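Local coordinates for protein endonuclease IV (Thermus thermophilus, PDB 3AAM) that cleaves the DNA backbone at apurinic or apyrimidinic sites during base excision repair, using bound metal ions, at residues E52-R55 with A56-A60. Numbering follows the deposited sequence.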
ATOM      1  N   GLU A  52     -16.979 -14.155   7.965  1.00 12.33           N
ATOM      2  CA  GLU A  52     -18.255 -14.172   7.257  1.00 12.99           C
ATOM      3  C   GLU A  52     -18.857 -12.773   7.168  1.00 11.58           C
ATOM      4  O   GLU A  52     -19.378 -12.381   6.126  1.00 11.92           O
ATOM      5  CB  GLU A  52     -19.233 -15.115   7.968  1.00 14.82           C
ATOM      6  CG  GLU A  52     -20.534 -15.426   7.219  1.00 18.81           C
ATOM      7  CD  GLU A  52     -21.549 -14.294   7.256  1.00 21.65           C
ATOM      8  OE1 GLU A  52     -21.724 -13.675   8.328  1.00 19.40           O
ATOM      9  OE2 GLU A  52     -22.190 -14.033   6.215  1.00 23.85           O
ATOM     10  N   ALA A  53     -18.783 -12.024   8.263  1.00 10.66           N
ATOM     11  CA  ALA A  53     -19.328 -10.671   8.294  1.00 10.63           C
ATOM     12  C   ALA A  53     -18.586  -9.749   7.331  1.00 10.30           C
ATOM     13  O   ALA A  53     -19.202  -8.975   6.599  1.00 10.78           O
ATOM     14  CB  ALA A  53     -19.262 -10.116   9.712  1.00 11.95           C
ATOM     15  N   PHE A  54     -17.261  -9.842   7.332  1.00 11.52           N
ATOM     16  CA  PHE A  54     -16.425  -9.023   6.460  1.00 11.25           C
ATOM     17  C   PHE A  54     -16.782  -9.272   4.996  1.00 10.47           C
ATOM     18  O   PHE A  54     -17.056  -8.338   4.242  1.00 11.64           O
ATOM     19  CB  PHE A  54     -14.950  -9.363   6.690  1.00 10.01           C
ATOM     20  CG  PHE A  54     -13.999  -8.539   5.867  1.00 10.71           C
ATOM     21  CD1 PHE A  54     -13.556  -7.302   6.321  1.00 10.94           C
ATOM     22  CD2 PHE A  54     -13.562  -8.993   4.631  1.00 12.13           C
ATOM     23  CE1 PHE A  54     -12.690  -6.530   5.552  1.00  9.54           C
ATOM     24  CE2 PHE A  54     -12.697  -8.229   3.854  1.00 11.74           C
ATOM     25  CZ  PHE A  54     -12.260  -6.995   4.316  1.00 10.95           C
ATOM     26  N   ARG A  55     -16.771 -10.538   4.599  1.00 11.24           N
ATOM     27  CA  ARG A  55     -17.094 -10.901   3.227  1.00 11.91           C
ATOM     28  C   ARG A  55     -18.514 -10.510   2.833  1.00 12.21           C
ATOM     29  O   ARG A  55     -18.733  -9.951   1.762  1.00 11.71           O
ATOM     30  CB  ARG A  55     -16.902 -12.408   3.023  1.00 12.37           C
ATOM     31  CG  ARG A  55     -15.448 -12.860   2.988  1.00 13.47           C
ATOM     32  CD  ARG A  55     -15.350 -14.375   2.857  1.00 15.36           C
ATOM     33  NE  ARG A  55     -13.976 -14.825   2.647  1.00 15.53           N
ATOM     34  CZ  ARG A  55     -13.467 -15.153   1.463  1.00 14.27           C
ATOM     35  NH1 ARG A  55     -12.206 -15.549   1.370  1.00 15.29           N
ATOM     36  NH2 ARG A  55     -14.219 -15.098   0.372  1.00 18.31           N
ATOM     37  N   ALA A  56     -19.481 -10.805   3.696  1.00 11.93           N
ATOM     38  CA  ALA A  56     -20.876 -10.485   3.405  1.00 13.43           C
ATOM     39  C   ALA A  56     -21.089  -8.984   3.272  1.00 12.38           C
ATOM     40  O   ALA A  56     -21.773  -8.524   2.358  1.00 15.15           O
ATOM     41  CB  ALA A  56     -21.780 -11.051   4.493  1.00 12.30           C
ATOM     42  N   LEU A  57     -20.507  -8.220   4.191  1.00 13.56           N
ATOM     43  CA  LEU A  57     -20.640  -6.772   4.152  1.00 14.07           C
ATOM     44  C   LEU A  57     -19.977  -6.203   2.904  1.00 13.59           C
ATOM     45  O   LEU A  57     -20.536  -5.329   2.240  1.00 14.64           O
ATOM     46  CB  LEU A  57     -20.027  -6.150   5.411  1.00 14.17           C
ATOM     47  CG  LEU A  57     -20.825  -6.334   6.705  1.00 15.35           C
ATOM     48  CD1 LEU A  57     -19.959  -5.966   7.904  1.00 15.62           C
ATOM     49  CD2 LEU A  57     -22.083  -5.464   6.657  1.00 14.62           C
ATOM     50  N   ARG A  58     -18.790  -6.706   2.572  1.00 13.76           N
ATOM     51  CA  ARG A  58     -18.079  -6.224   1.395  1.00 15.53           C
ATOM     52  C   ARG A  58     -18.851  -6.490   0.110  1.00 15.59           C
ATOM     53  O   ARG A  58     -19.050  -5.595  -0.709  1.00 16.56           O
ATOM     54  CB  ARG A  58     -16.701  -6.883   1.287  1.00 18.47           C
ATOM     55  CG  ARG A  58     -15.571  -6.076   1.889  1.00 22.72           C
ATOM     56  CD  ARG A  58     -14.397  -5.991   0.922  1.00 23.39           C
ATOM     57  NE  ARG A  58     -13.852  -7.305   0.594  1.00 21.89           N
ATOM     58  CZ  ARG A  58     -12.898  -7.519  -0.309  1.00 23.63           C
ATOM     59  NH1 ARG A  58     -12.462  -8.749  -0.536  1.00 21.81           N
ATOM     60  NH2 ARG A  58     -12.385  -6.506  -0.995  1.00 24.35           N
ATOM     61  N   GLU A  59     -19.285  -7.730  -0.064  1.00 16.42           N
ATOM     62  CA  GLU A  59     -20.016  -8.116  -1.260  1.00 16.04           C
ATOM     63  C   GLU A  59     -21.352  -7.391  -1.428  1.00 15.70           C
ATOM     64  O   GLU A  59     -21.777  -7.115  -2.551  1.00 17.31           O
ATOM     65  CB  GLU A  59     -20.214  -9.633  -1.252  1.00 17.52           C
ATOM     66  CG  GLU A  59     -18.885 -10.388  -1.260  1.00 20.65           C
ATOM     67  CD  GLU A  59     -19.012 -11.843  -0.853  1.00 23.46           C
ATOM     68  OE1 GLU A  59     -17.971 -12.533  -0.801  1.00 25.29           O
ATOM     69  OE2 GLU A  59     -20.145 -12.296  -0.583  1.00 25.39           O
ATOM     70  N   ALA A  60     -22.002  -7.065  -0.314  1.00 16.07           N
ATOM     71  CA  ALA A  60     -23.294  -6.383  -0.355  1.00 15.65           C
ATOM     72  C   ALA A  60     -23.192  -4.911  -0.744  1.00 16.07           C
ATOM     73  O   ALA A  60     -24.141  -4.336  -1.273  1.00 15.67           O
ATOM     74  CB  ALA A  60     -23.986  -6.507   0.995  1.00 16.92           C
TER
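F54 and R58 meet one turn apart on the helix 48-60, the outer helix of the beta-alpha-beta unit that joins strands 31-34 and 66-69 of the TIM barrel. CG of F54 stands anti to the backbone N (chi1 -178°), which carries the ring outward with a lean toward the next turn, bringing CE2 within 3.6 Å of NE of R58. The arginine comes over one ring face near the rim, with its CG 4.1 Å above the plane of the F54 ring. Bends at chi2 and chi3 then turn the chain, and the guanidinium lies inclined to the ring by 37° rather than flat against it. Beyond the ring, NH2 of R58 is hydrogen-bonded to the carbonyl O of L64, so the side chain ties the helix to the loop that leads into strand 66-69. With an alanine in place of R58, that face of the F54 ring would probably lose its cover near CE2 and the L64 carbonyl its guanidinium partner. F54 is buried, packing on V16 and V20 of helix 15-26 and on F31 of strand 31-34. R55 runs out from the helix on a chain extended from CG to NE, its NE bonded to the L99 carbonyl, and OE1 of E59 stays 4.7 Å from NH2 of R55, too far for a salt bridge. Successive i to i+4 backbone bonds hold the turn together; of the four that cross from 52-55 to 56-60, the straightest is E59 N to R55 O, 2.9 Å with an N-H...O angle of 170°.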